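PDB 3CH0: glycerophosphodiester phosphodiesterase from Cytophaga hutchinsonii ATCC 33406, which is a member of the glycerophosphodiester phosphodiesterase family, enzymes built on a TIM-barrel fold. Local coordinates for residues S8-G13 against G36-E41; G16-L21 against I262-D267; S139-D144 against D177-E182; N150-C155 against L181-S186. One frame throughout, in Å; residues are numbered along the deposited sequence. Where two conformers were deposited one is given.

Contact 1: residues S8-G13 against G36-E41; sequences SFDIQG and GVTTLE
Strands 10-13 and 39-41 run parallel, their short axes 4.7 Å apart at closest approach and turned 38° from each other, with Gln12 paired to Thr39 and Gly13 to Leu40. The ladder climbs from Thr39 N to Ile11 O, then from Gly13 N to Thr39 O at 3.0 Å, and finally from Glu41 N to Gly13 O. Just ahead of the strand, Thr38 ties in with its side chain: OG1 lies beside its own backbone N (chi1 -47°) and accepts from Ile11 N at 3.0 Å. Ile11 O also takes a weak bond from Thr38 N, so this one carbonyl serves two consecutive amides.

Asp10 reaches across to the next threonine. Thr39 OG1 donates to Asp10 OD1 at 2.6 Å, meeting it on the syn side, and the two side chains cross at about a right angle. The other oxygen, Asp10 OD2, receives Gln12 NE2 at 2.9 Å from above the carboxylate plane. That bond helps hold the amide of Gln12, whose chain lies side by side with Thr39, CD 3.7 Å from Thr39 CG2. Gln12 OE1 is turned to Asn134. Val37 CG1 lies 4.3 Å from Gly13 N and also touches Ile11 CG2.

The two strands are the first and last elements of the beta-alpha-beta unit whose crossover is helix 26-35; Val37 and Leu40 pack on that helix, while strand 260-263 flanks 10-13 on its other edge and strand 132-137 lies beside 39-46.

Contact 2: residues G16-L21 against I262-D267; sequences GCRGLL and ITDYPD
In this TIM barrel the loops after the carboxyl ends of strands 10-13 and 260-263 meet where the last strand closes against the first, and Arg18 and Asp264 form the salt bridge between them. Arg18 grips the carboxylate side-on: NE gives a nearly straight bond (167°) to Asp264 OD1 at 2.9 Å, and NH2 reaches Asp264 OD2 at 2.9 Å. The flat groups are not coplanar: their planes lie 60° apart; OD1 is met from above the carboxylate plane and OD2 on its syn side. A bend at chi3 (63°) turns the guanidinium back onto the aspartate. Asp264 OD1 also takes His14 ND1 and OD2 takes Asn245 ND2, which leaves the carboxylate held from several directions; Arg18 NH1 bonds a glycerol.

Backbone joins in through Gly19 N, which donates to Asp264 O at 2.9 Å. Further along, Leu20 sets both methyls against Asp267 OD1, and Cys17 CB packs on Pro266 CG at 3.7 Å. Gly19 CA lies over one face of the Tyr265 ring, 3.8 Å from its centroid, and a water joins Gly19 O at 2.7 Å to Tyr265 OH at 2.8 Å.

Contact 3: residues S139-D144 against D177-E182; sequences STVEGD and DVRALE
Arg179 carries most of the contact, its guanidinium lying between the carboxylates of Asp144 and Asp177. Toward Asp144 it presents its end: NH1 bonds Asp144 OD2 at 2.8 Å and NH2 bonds Asp144 OD1 at 3.0 Å, with the two flat groups only 17° from parallel planes. Both oxygens are met on their syn sides, and both lie close to the guanidinium plane.

Toward Asp177 the same group turns its side. Arg179 NE donates to Asp177 OD1 at 3.1 Å and NH2 to Asp177 OD2 at 2.9 Å, each oxygen offering its syn lone pair. NH2 therefore serves two aspartates, and NE, NH1 and NH2 all have carboxylate partners. The bend at chi3 (-55°) folds the arginine back over its own helix start and lets it reach Asp177.

Each oxygen of Asp177 has two donors, weak bonds aside. OD1 also receives Arg179 N, from above the carboxylate plane, while OD2 accepts Ser139 OG at 2.7 Å on its anti side, leaving the syn side to the arginine. The nearby positive charge probably steadies both aspartates as anions. Val141 CG2 covers one face of the guanidinium at its rim, 3.5 Å from Arg179 NE. On the loop itself, Thr140 N is taken up by His148 NE2.

Asp177 is the N-cap of helix 178-187, and the bond from Arg179 N is its capping bond. An aspartate capping a helix while joining a salt-bridge network here ties the loop after strand 132-137 to the loop that leads from strand 171-175 into the helix, both in the barrel's beta-alpha connections.

Contact 4: residues N150-C155 against L181-S186; sequences NIALFC and LEYMHS
Tyr183 lays its ring against helix 151-155, with Ala152 CA over one face, 3.9 Å from the ring centroid and 23° off its normal. The alpha carbon sits toward the rim, near the phenolic end, where it comes within 3.6 Å of CZ. Ala152 CB touches the same end of the ring, 3.6 Å from Tyr183 CE1, and the hydroxyl beyond it is bonded to Asp156 OD1, one helical turn along from Ala152. Swinging CG anti to the backbone N (chi1 -180°) sends the ring out from its own helix and across to the other.

At the root of the tyrosine, Ile151 slides past in the opposite direction; its CG2 lies 3.6 Å from Tyr183 CB and approaches the ring obliquely.

The two helices, 151-164 and 178-187, are successive outer helices of the TIM barrel, joined through strand 171-175. Their short segments cross at -64° with axes 9.9 Å apart at closest approach. No hydrogen bond joins residues 150-155 to 181-186, the one from Tyr183 OH going to Asp156 just beyond, so the join is made by side chains in van der Waals contact.

Cys155 comes at the ring from further along its helix. Its CB is 3.5 Å from Tyr183 CD2, while SG stands oblique to the ring, 4.9 Å from the centroid, in a sulfur-aromatic contact. The selenomethionine at Met184, bent at chi2 and chi3, brings its selenium within 3.9 Å of Cys155 CB from another side, roughly at right angles to the direction of the ring; Ile137 of strand 132-137 and Ala180 touch Cys155 too.

In the fold
Contacts 1 and 2 belong to one patch of the barrel, their centres 11 Å apart. Strand 10-13 lies between strands 39-46 and 260-263; Thr263 N lies 3.1 Å from Gln12 O, and Gly16 N lies 3.1 Å from Glu41 O, both probable hydrogen bonds. A bound citric acid sits with nearest atoms about 3 Å from the side chain of Glu41, while glycerol lies about 3 Å from that of Arg18. Contacts 3 and 4 form a second patch, centres 8 Å apart, sharing helix 178-187; Ile151 CD1 of contact 4 reaches Asp177 OD2 of contact 3 at 3.5 Å. The centres of contacts 2 and 4 are 28 Å apart, on opposite sides of the chain's centre.

Contact 1: residues S8-G13 against G36-E41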
loop_
_atom_site.group_PDB
_atom_site.type_symbol
_atom_site.label_atom_id
_atom_site.label_comp_id
_atom_site.label_asym_id
_atom_site.label_seq_id
_atom_site.Cartn_x
_atom_site.Cartn_y
_atom_site.Cartn_z
ATOM N N SER A 8 15.067 -14.649 -0.374
ATOM C CA SER A 8 14.076 -14.045 0.504
ATOM C C SER A 8 13.766 -12.581 0.192
ATOM O O SER A 8 13.183 -11.929 1.038
ATOM C CB SER A 8 14.513 -14.156 1.965
ATOM O OG SER A 8 14.758 -15.529 2.292
ATOM N N PHE A 9 14.139 -12.110 -0.991
ATOM C CA PHE A 9 13.846 -10.732 -1.405
ATOM C C PHE A 9 12.328 -10.535 -1.565
ATOM O O PHE A 9 11.645 -11.423 -2.136
ATOM C CB PHE A 9 14.549 -10.483 -2.726
ATOM C CG PHE A 9 14.682 -9.011 -3.080
ATOM C CD1 PHE A 9 15.631 -8.214 -2.470
ATOM C CD2 PHE A 9 13.844 -8.428 -4.025
ATOM C CE1 PHE A 9 15.773 -6.872 -2.835
ATOM C CE2 PHE A 9 13.995 -7.092 -4.381
ATOM C CZ PHE A 9 14.944 -6.321 -3.802
ATOM N N ASP A 10 11.833 -9.378 -1.139
ATOM C CA ASP A 10 10.389 -9.098 -1.165
ATOM C C ASP A 10 10.034 -8.192 -2.349
ATOM O O ASP A 10 10.269 -6.993 -2.297
ATOM C CB ASP A 10 9.983 -8.461 0.158
ATOM C CG ASP A 10 8.505 -8.338 0.311
ATOM O OD1 ASP A 10 7.759 -8.729 -0.608
ATOM O OD2 ASP A 10 8.092 -7.859 1.390
ATOM N N ILE A 11 9.507 -8.790 -3.418
ATOM C CA ILE A 11 8.995 -8.069 -4.583
ATOM C C ILE A 11 7.538 -7.693 -4.281
ATOM O O ILE A 11 6.695 -8.563 -4.219
ATOM C CB ILE A 11 9.031 -8.933 -5.870
ATOM C CG1 ILE A 11 10.470 -9.297 -6.219
ATOM C CG2 ILE A 11 8.375 -8.216 -7.033
ATOM C CD1 ILE A 11 10.584 -10.418 -7.228
ATOM N N GLN A 12 7.285 -6.388 -4.106
ATOM C CA GLN A 12 5.971 -5.863 -3.755
ATOM C C GLN A 12 5.357 -5.147 -4.958
ATOM O O GLN A 12 5.942 -4.201 -5.494
ATOM C CB GLN A 12 5.962 -4.897 -2.567
ATOM C CG GLN A 12 6.637 -5.460 -1.344
ATOM C CD GLN A 12 6.095 -4.873 -0.044
ATOM O OE1 GLN A 12 5.212 -4.002 -0.067
ATOM N NE2 GLN A 12 6.600 -5.351 1.075
ATOM N N GLY A 13 4.162 -5.556 -5.350
ATOM C CA GLY A 13 3.408 -4.854 -6.383
ATOM C C GLY A 13 2.668 -3.679 -5.790
ATOM O O GLY A 13 1.761 -3.862 -4.987
ATOM N N GLY A 36 3.687 -13.318 -10.109
ATOM C CA GLY A 36 4.482 -13.963 -9.105
ATOM C C GLY A 36 5.094 -13.062 -8.065
ATOM O O GLY A 36 6.084 -13.442 -7.427
ATOM N N VAL A 37 4.474 -11.909 -7.806
ATOM C CA VAL A 37 5.023 -11.082 -6.746
ATOM C C VAL A 37 5.034 -11.757 -5.388
ATOM O O VAL A 37 4.209 -12.644 -5.099
ATOM C CB VAL A 37 4.318 -9.721 -6.625
ATOM C CG1 VAL A 37 4.395 -8.996 -7.992
ATOM C CG2 VAL A 37 2.867 -9.836 -6.110
ATOM N N THR A 38 5.936 -11.324 -4.521
ATOM C CA THR A 38 5.974 -11.863 -3.196
ATOM C C THR A 38 4.773 -11.327 -2.371
ATOM O O THR A 38 4.194 -12.037 -1.540
ATOM C CB THR A 38 7.255 -11.384 -2.495
ATOM O OG1 THR A 38 8.391 -11.554 -3.328
ATOM C CG2 THR A 38 7.402 -12.091 -1.120
ATOM N N THR A 39 4.451 -10.049 -2.597
ATOM C CA THR A 39 3.551 -9.271 -1.739
ATOM C C THR A 39 2.675 -8.352 -2.572
ATOM O O THR A 39 3.169 -7.700 -3.530
ATOM C CB THR A 39 4.404 -8.397 -0.819
ATOM O OG1 THR A 39 5.272 -9.248 -0.038
ATOM C CG2 THR A 39 3.579 -7.521 0.176
ATOM N N LEU A 40 1.403 -8.330 -2.218
ATOM C CA LEU A 40 0.487 -7.324 -2.754
ATOM C C LEU A 40 0.567 -6.142 -1.781
ATOM O O LEU A 40 0.313 -6.316 -0.589
ATOM C CB LEU A 40 -0.924 -7.850 -2.782
ATOM C CG LEU A 40 -1.142 -9.168 -3.574
ATOM C CD1 LEU A 40 -2.612 -9.613 -3.443
ATOM C CD2 LEU A 40 -0.775 -8.936 -5.029
ATOM N N GLU A 41 0.874 -4.974 -2.306
ATOM C CA GLU A 41 0.922 -3.739 -1.563
ATOM C C GLU A 41 -0.350 -2.912 -1.901
ATOM O O GLU A 41 -0.820 -2.874 -3.051
ATOM C CB GLU A 41 2.204 -2.966 -1.869
ATOM C CG GLU A 41 2.454 -1.722 -1.014
ATOM C CD GLU A 41 1.600 -0.526 -1.346
ATOM O OE1 GLU A 41 1.029 -0.376 -2.463
ATOM O OE2 GLU A 41 1.497 0.388 -0.489
#

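Contact 2: residues G16-L21 against I262-D267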
loop_
_atom_site.group_PDB
_atom_site.type_symbol
_atom_site.label_atom_id
_atom_site.label_comp_id
_atom_site.label_asym_id
_atom_site.label_seq_id
_atom_site.Cartn_x
_atom_site.Cartn_y
_atom_site.Cartn_z
ATOM N N GLY A 16 -1.003 -3.201 -6.164
ATOM C CA GLY A 16 -1.109 -4.397 -7.028
ATOM C C GLY A 16 -0.118 -4.207 -8.156
ATOM O O GLY A 16 0.916 -4.855 -8.214
ATOM N N CYS A 17 -0.407 -3.302 -9.080
ATOM C CA CYS A 17 0.533 -3.002 -10.158
ATOM C C CYS A 17 0.064 -1.764 -10.917
ATOM O O CYS A 17 -0.275 -1.825 -12.085
ATOM C CB CYS A 17 0.764 -4.181 -11.126
ATOM S SG CYS A 17 -0.728 -4.849 -11.850
ATOM N N ARG A 18 0.088 -0.632 -10.258
ATOM C CA ARG A 18 -0.412 0.640 -10.866
ATOM C C ARG A 18 0.154 0.993 -12.227
ATOM O O ARG A 18 -0.537 1.584 -13.072
ATOM C CB ARG A 18 -0.198 1.822 -9.911
ATOM C CG ARG A 18 -0.478 3.206 -10.522
ATOM C CD ARG A 18 -0.389 4.295 -9.445
ATOM N NE ARG A 18 0.950 4.395 -8.866
ATOM C CZ ARG A 18 1.453 5.480 -8.272
ATOM N NH1 ARG A 18 0.710 6.552 -8.112
ATOM N NH2 ARG A 18 2.717 5.471 -7.854
ATOM N N GLY A 19 1.409 0.650 -12.475
ATOM C CA GLY A 19 1.984 0.953 -13.800
ATOM C C GLY A 19 1.298 0.186 -14.925
ATOM O O GLY A 19 1.345 0.629 -16.093
ATOM N N LEU A 20 0.711 -0.970 -14.611
ATOM C CA LEU A 20 0.160 -1.863 -15.614
ATOM C C LEU A 20 -1.344 -1.808 -15.726
ATOM O O LEU A 20 -1.917 -1.950 -16.818
ATOM C CB LEU A 20 0.545 -3.301 -15.271
ATOM C CG LEU A 20 2.064 -3.557 -15.061
ATOM C CD1 LEU A 20 2.339 -5.044 -14.708
ATOM C CD2 LEU A 20 2.910 -3.081 -16.253
ATOM N N LEU A 21 -2.018 -1.632 -14.583
ATOM C CA LEU A 21 -3.466 -1.740 -14.483
ATOM C C LEU A 21 -3.975 -0.735 -13.459
ATOM O O LEU A 21 -3.195 -0.306 -12.605
ATOM C CB LEU A 21 -3.872 -3.141 -14.048
ATOM C CG LEU A 21 -3.900 -4.238 -15.138
ATOM C CD1 LEU A 21 -4.059 -5.601 -14.495
ATOM C CD2 LEU A 21 -5.092 -3.951 -16.090
ATOM N N ILE A 262 9.196 -1.900 -3.458
ATOM C CA ILE A 262 7.831 -1.551 -3.797
ATOM C C ILE A 262 7.893 -0.849 -5.167
ATOM O O ILE A 262 8.485 0.205 -5.278
ATOM C CB ILE A 262 7.175 -0.715 -2.664
ATOM C CG1 ILE A 262 7.091 -1.507 -1.357
ATOM C CG2 ILE A 262 5.803 -0.063 -3.163
ATOM C CD1 ILE A 262 7.038 -0.611 -0.154
ATOM N N THR A 263 7.157 -1.407 -6.124
ATOM C CA THR A 263 7.180 -0.895 -7.482
ATOM C C THR A 263 5.845 -0.922 -8.203
ATOM O O THR A 263 5.070 -1.859 -8.046
ATOM C CB THR A 263 8.189 -1.727 -8.343
ATOM O OG1 THR A 263 8.242 -1.219 -9.698
ATOM C CG2 THR A 263 7.861 -3.233 -8.423
ATOM N N ASP A 264 5.608 0.112 -9.012
ATOM C CA ASP A 264 4.423 0.145 -9.881
ATOM C C ASP A 264 4.511 -0.860 -11.033
ATOM O O ASP A 264 3.506 -1.109 -11.680
ATOM C CB ASP A 264 4.231 1.553 -10.460
ATOM C CG ASP A 264 3.771 2.520 -9.418
ATOM O OD1 ASP A 264 2.830 2.166 -8.652
ATOM O OD2 ASP A 264 4.333 3.635 -9.357
ATOM N N TYR A 265 5.732 -1.313 -11.341
ATOM C CA TYR A 265 6.029 -2.189 -12.469
ATOM C C TYR A 265 6.680 -3.497 -12.021
ATOM O O TYR A 265 7.871 -3.793 -12.294
ATOM C CB TYR A 265 6.930 -1.417 -13.450
ATOM C CG TYR A 265 6.314 -0.195 -14.051
ATOM C CD1 TYR A 265 5.464 -0.304 -15.157
ATOM C CD2 TYR A 265 6.551 1.024 -13.522
ATOM C CE1 TYR A 265 4.904 0.817 -15.738
ATOM C CE2 TYR A 265 5.957 2.156 -14.045
ATOM C CZ TYR A 265 5.171 2.049 -15.180
ATOM O OH TYR A 265 4.605 3.185 -15.686
ATOM N N PRO A 266 5.919 -4.336 -11.290
ATOM C CA PRO A 266 6.499 -5.571 -10.775
ATOM C C PRO A 266 6.943 -6.525 -11.905
ATOM O O PRO A 266 7.797 -7.372 -11.675
ATOM C CB PRO A 266 5.416 -6.136 -9.874
ATOM C CG PRO A 266 4.134 -5.596 -10.408
ATOM C CD PRO A 266 4.516 -4.177 -10.862
ATOM N N ASP A 267 6.411 -6.341 -13.107
ATOM C CA ASP A 267 6.877 -7.052 -14.298
ATOM C C ASP A 267 8.400 -6.895 -14.569
ATOM O O ASP A 267 9.026 -7.769 -15.211
ATOM C CB ASP A 267 6.037 -6.654 -15.526
ATOM C CG ASP A 267 6.059 -5.177 -15.827
ATOM O OD1 ASP A 267 5.946 -4.371 -14.905
ATOM O OD2 ASP A 267 6.087 -4.808 -17.031
HETATM O O HOH W 1 2.280 2.961 -17.165
#

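Contact 3: residues S139-D144 against D177-E182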
loop_
_atom_site.group_PDB
_atom_site.type_symbol
_atom_site.label_atom_id
_atom_site.label_comp_id
_atom_site.label_asym_id
_atom_site.label_seq_id
_atom_site.Cartn_x
_atom_site.Cartn_y
_atom_site.Cartn_z
ATOM N N SER A 139 -4.258 7.134 7.434
ATOM C CA SER A 139 -4.758 8.053 8.465
ATOM C C SER A 139 -3.792 9.235 8.571
ATOM O O SER A 139 -2.556 9.085 8.365
ATOM C CB SER A 139 -4.895 7.356 9.830
ATOM O OG SER A 139 -3.654 6.771 10.220
ATOM N N THR A 140 -4.366 10.376 8.936
ATOM C CA THR A 140 -3.605 11.533 9.352
ATOM C C THR A 140 -4.367 12.173 10.522
ATOM O O THR A 140 -5.579 12.038 10.651
ATOM C CB THR A 140 -3.419 12.604 8.257
ATOM O OG1 THR A 140 -4.633 13.303 8.028
ATOM C CG2 THR A 140 -2.881 11.987 6.949
ATOM N N VAL A 141 -3.616 12.852 11.384
ATOM C CA VAL A 141 -4.208 13.541 12.537
ATOM C C VAL A 141 -5.331 14.477 12.136
ATOM O O VAL A 141 -6.350 14.543 12.782
ATOM C CB VAL A 141 -3.126 14.344 13.318
ATOM C CG1 VAL A 141 -3.760 15.201 14.434
ATOM C CG2 VAL A 141 -2.088 13.396 13.863
ATOM N N GLU A 142 -5.104 15.216 11.052
ATOM C CA GLU A 142 -6.078 16.213 10.602
ATOM C C GLU A 142 -7.333 15.563 10.060
ATOM O O GLU A 142 -8.396 16.212 10.042
ATOM C CB GLU A 142 -5.443 17.122 9.547
ATOM C CG GLU A 142 -4.261 17.977 10.071
ATOM C CD GLU A 142 -2.862 17.293 10.121
ATOM O OE1 GLU A 142 -2.676 16.126 9.661
ATOM O OE2 GLU A 142 -1.914 17.993 10.589
ATOM N N GLY A 143 -7.250 14.295 9.642
ATOM C CA GLY A 143 -8.392 13.600 9.076
ATOM C C GLY A 143 -9.368 12.914 9.997
ATOM O O GLY A 143 -10.433 12.506 9.595
ATOM N N ASP A 144 -8.958 12.741 11.270
ATOM C CA ASP A 144 -9.787 12.046 12.216
ATOM C C ASP A 144 -11.191 12.674 12.256
ATOM O O ASP A 144 -11.363 13.894 12.394
ATOM C CB ASP A 144 -9.245 12.125 13.648
ATOM C CG ASP A 144 -7.983 11.307 13.897
ATOM O OD1 ASP A 144 -7.387 10.691 12.979
ATOM O OD2 ASP A 144 -7.557 11.289 15.092
ATOM N N ASP A 177 1.584 7.165 9.754
ATOM C CA ASP A 177 0.971 7.756 10.970
ATOM C C ASP A 177 1.518 6.990 12.149
ATOM O O ASP A 177 1.111 5.865 12.380
ATOM C CB ASP A 177 -0.545 7.649 10.900
ATOM C CG ASP A 177 -1.254 8.412 11.991
ATOM O OD1 ASP A 177 -0.594 8.835 12.976
ATOM O OD2 ASP A 177 -2.463 8.584 11.840
ATOM N N VAL A 178 2.474 7.584 12.892
ATOM C CA VAL A 178 3.041 6.925 14.067
ATOM C C VAL A 178 1.981 6.488 15.077
ATOM O O VAL A 178 2.161 5.520 15.787
ATOM C CB VAL A 178 4.140 7.782 14.709
ATOM C CG1 VAL A 178 5.358 7.852 13.774
ATOM C CG2 VAL A 178 3.626 9.173 15.114
ATOM N N ARG A 179 0.852 7.176 15.127
ATOM C CA ARG A 179 -0.215 6.829 16.072
ATOM C C ARG A 179 -0.787 5.477 15.716
ATOM O O ARG A 179 -1.175 4.692 16.606
ATOM C CB ARG A 179 -1.345 7.837 16.005
ATOM C CG ARG A 179 -0.944 9.328 16.275
ATOM C CD ARG A 179 -2.125 10.265 16.117
ATOM N NE ARG A 179 -2.748 10.089 14.791
ATOM C CZ ARG A 179 -3.991 10.416 14.482
ATOM N NH1 ARG A 179 -4.787 10.986 15.373
ATOM N NH2 ARG A 179 -4.480 10.132 13.274
ATOM N N ALA A 180 -0.996 5.226 14.424
ATOM C CA ALA A 180 -1.548 3.942 13.986
ATOM C C ALA A 180 -0.503 2.833 14.286
ATOM O O ALA A 180 -0.858 1.740 14.761
ATOM C CB ALA A 180 -1.868 3.962 12.481
ATOM N N LEU A 181 0.808 3.098 14.078
ATOM C CA LEU A 181 1.827 2.096 14.401
ATOM C C LEU A 181 1.877 1.772 15.913
ATOM O O LEU A 181 1.986 0.636 16.314
ATOM C CB LEU A 181 3.173 2.508 13.844
ATOM C CG LEU A 181 3.228 2.733 12.343
ATOM C CD1 LEU A 181 4.586 3.355 11.955
ATOM C CD2 LEU A 181 2.915 1.428 11.606
ATOM N N GLU A 182 1.787 2.819 16.732
ATOM C CA GLU A 182 1.804 2.600 18.187
ATOM C C GLU A 182 0.608 1.771 18.628
ATOM O O GLU A 182 0.715 0.862 19.493
ATOM C CB GLU A 182 1.836 3.923 18.960
ATOM C CG GLU A 182 3.105 4.723 18.781
ATOM C CD GLU A 182 4.350 4.184 19.432
ATOM O OE1 GLU A 182 4.325 3.169 20.186
ATOM O OE2 GLU A 182 5.433 4.812 19.201
#

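Contact 4: residues N150-C155 against L181-S186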
loop_
_atom_site.group_PDB
_atom_site.type_symbol
_atom_site.label_atom_id
_atom_site.label_comp_id
_atom_site.label_asym_id
_atom_site.label_seq_id
_atom_site.Cartn_x
_atom_site.Cartn_y
_atom_site.Cartn_z
ATOM N N ASN A 150 -11.371 7.624 14.088
ATOM C CA ASN A 150 -10.281 7.596 15.050
ATOM C C ASN A 150 -9.407 6.366 14.871
ATOM O O ASN A 150 -9.809 5.335 14.297
ATOM C CB ASN A 150 -10.869 7.669 16.486
ATOM C CG ASN A 150 -11.850 6.530 16.771
ATOM O OD1 ASN A 150 -12.902 6.468 16.124
ATOM N ND2 ASN A 150 -11.520 5.645 17.715
ATOM N N ILE A 151 -8.209 6.478 15.432
ATOM C CA ILE A 151 -7.168 5.479 15.242
ATOM C C ILE A 151 -7.652 4.094 15.646
ATOM O O ILE A 151 -7.440 3.133 14.918
ATOM C CB ILE A 151 -5.863 5.889 15.960
ATOM C CG1 ILE A 151 -5.173 7.009 15.221
ATOM C CG2 ILE A 151 -4.969 4.694 16.212
ATOM C CD1 ILE A 151 -4.485 6.583 13.906
ATOM N N ALA A 152 -8.204 3.965 16.857
ATOM C CA ALA A 152 -8.613 2.634 17.332
ATOM C C ALA A 152 -9.589 1.965 16.380
ATOM O O ALA A 152 -9.423 0.779 16.081
ATOM C CB ALA A 152 -9.205 2.695 18.762
ATOM N N LEU A 153 -10.597 2.695 15.947
ATOM C CA LEU A 153 -11.653 2.123 15.074
ATOM C C LEU A 153 -11.062 1.777 13.704
ATOM O O LEU A 153 -11.389 0.713 13.145
ATOM C CB LEU A 153 -12.867 3.064 14.920
ATOM C CG LEU A 153 -14.023 2.496 14.085
ATOM C CD1 LEU A 153 -14.443 1.076 14.577
ATOM C CD2 LEU A 153 -15.121 3.559 14.038
ATOM N N PHE A 154 -10.276 2.706 13.123
ATOM C CA PHE A 154 -9.648 2.473 11.809
ATOM C C PHE A 154 -8.869 1.165 11.906
ATOM O O PHE A 154 -9.002 0.264 11.087
ATOM C CB PHE A 154 -8.781 3.686 11.454
ATOM C CG PHE A 154 -8.459 3.881 9.979
ATOM C CD1 PHE A 154 -8.380 2.815 9.084
ATOM C CD2 PHE A 154 -8.123 5.153 9.537
ATOM C CE1 PHE A 154 -8.026 3.003 7.786
ATOM C CE2 PHE A 154 -7.762 5.364 8.192
ATOM C CZ PHE A 154 -7.717 4.273 7.326
ATOM N N CYS A 155 -8.012 1.058 12.916
ATOM C CA CYS A 155 -7.169 -0.127 13.031
ATOM C C CYS A 155 -7.975 -1.386 13.348
ATOM O O CYS A 155 -7.714 -2.469 12.849
ATOM C CB CYS A 155 -6.062 0.059 14.096
ATOM S SG CYS A 155 -4.842 1.318 13.628
ATOM N N LEU A 181 0.808 3.098 14.078
ATOM C CA LEU A 181 1.827 2.096 14.401
ATOM C C LEU A 181 1.877 1.772 15.913
ATOM O O LEU A 181 1.986 0.636 16.314
ATOM C CB LEU A 181 3.173 2.508 13.844
ATOM C CG LEU A 181 3.228 2.733 12.343
ATOM C CD1 LEU A 181 4.586 3.355 11.955
ATOM C CD2 LEU A 181 2.915 1.428 11.606
ATOM N N GLU A 182 1.787 2.819 16.732
ATOM C CA GLU A 182 1.804 2.600 18.187
ATOM C C GLU A 182 0.608 1.771 18.628
ATOM O O GLU A 182 0.715 0.862 19.493
ATOM C CB GLU A 182 1.836 3.923 18.960
ATOM C CG GLU A 182 3.105 4.723 18.781
ATOM C CD GLU A 182 4.350 4.184 19.432
ATOM O OE1 GLU A 182 4.325 3.169 20.186
ATOM O OE2 GLU A 182 5.433 4.812 19.201
ATOM N N TYR A 183 -0.565 2.114 18.112
ATOM C CA TYR A 183 -1.812 1.410 18.456
ATOM C C TYR A 183 -1.711 -0.055 18.066
ATOM O O TYR A 183 -2.020 -0.991 18.829
ATOM C CB TYR A 183 -3.007 2.060 17.773
ATOM C CG TYR A 183 -4.292 1.358 18.120
ATOM C CD1 TYR A 183 -4.950 1.663 19.282
ATOM C CD2 TYR A 183 -4.783 0.333 17.321
ATOM C CE1 TYR A 183 -6.119 1.017 19.643
ATOM C CE2 TYR A 183 -5.985 -0.312 17.650
ATOM C CZ TYR A 183 -6.648 0.021 18.835
ATOM O OH TYR A 183 -7.821 -0.601 19.227
HETATM N N MSE A 184 -1.305 -0.298 16.817
HETATM C CA MSE A 184 -1.115 -1.672 16.348
HETATM C C MSE A 184 -0.130 -2.459 17.181
HETATM O O MSE A 184 -0.369 -3.623 17.542
HETATM C CB MSE A 184 -0.597 -1.698 14.908
HETATM C CG MSE A 184 -1.548 -1.206 13.855
HETATM SE SE MSE A 184 -3.085 -2.374 13.620
HETATM C CE MSE A 184 -2.150 -3.969 13.126
ATOM N N HIS A 185 0.992 -1.838 17.520
ATOM C CA HIS A 185 2.021 -2.513 18.275
ATOM C C HIS A 185 1.554 -2.894 19.648
ATOM O O HIS A 185 1.883 -4.001 20.131
ATOM C CB HIS A 185 3.211 -1.608 18.372
ATOM C CG HIS A 185 4.349 -2.190 19.148
ATOM N ND1 HIS A 185 5.084 -3.269 18.718
ATOM C CD2 HIS A 185 4.898 -1.795 20.328
ATOM C CE1 HIS A 185 6.024 -3.539 19.622
ATOM N NE2 HIS A 185 5.954 -2.636 20.584
ATOM N N SER A 186 0.772 -2.032 20.291
ATOM C CA SER A 186 0.322 -2.364 21.649
ATOM C C SER A 186 -0.918 -3.257 21.706
ATOM O O SER A 186 -1.058 -4.016 22.685
ATOM C CB SER A 186 0.066 -1.116 22.451
ATOM O OG SER A 186 -1.073 -0.445 21.985
#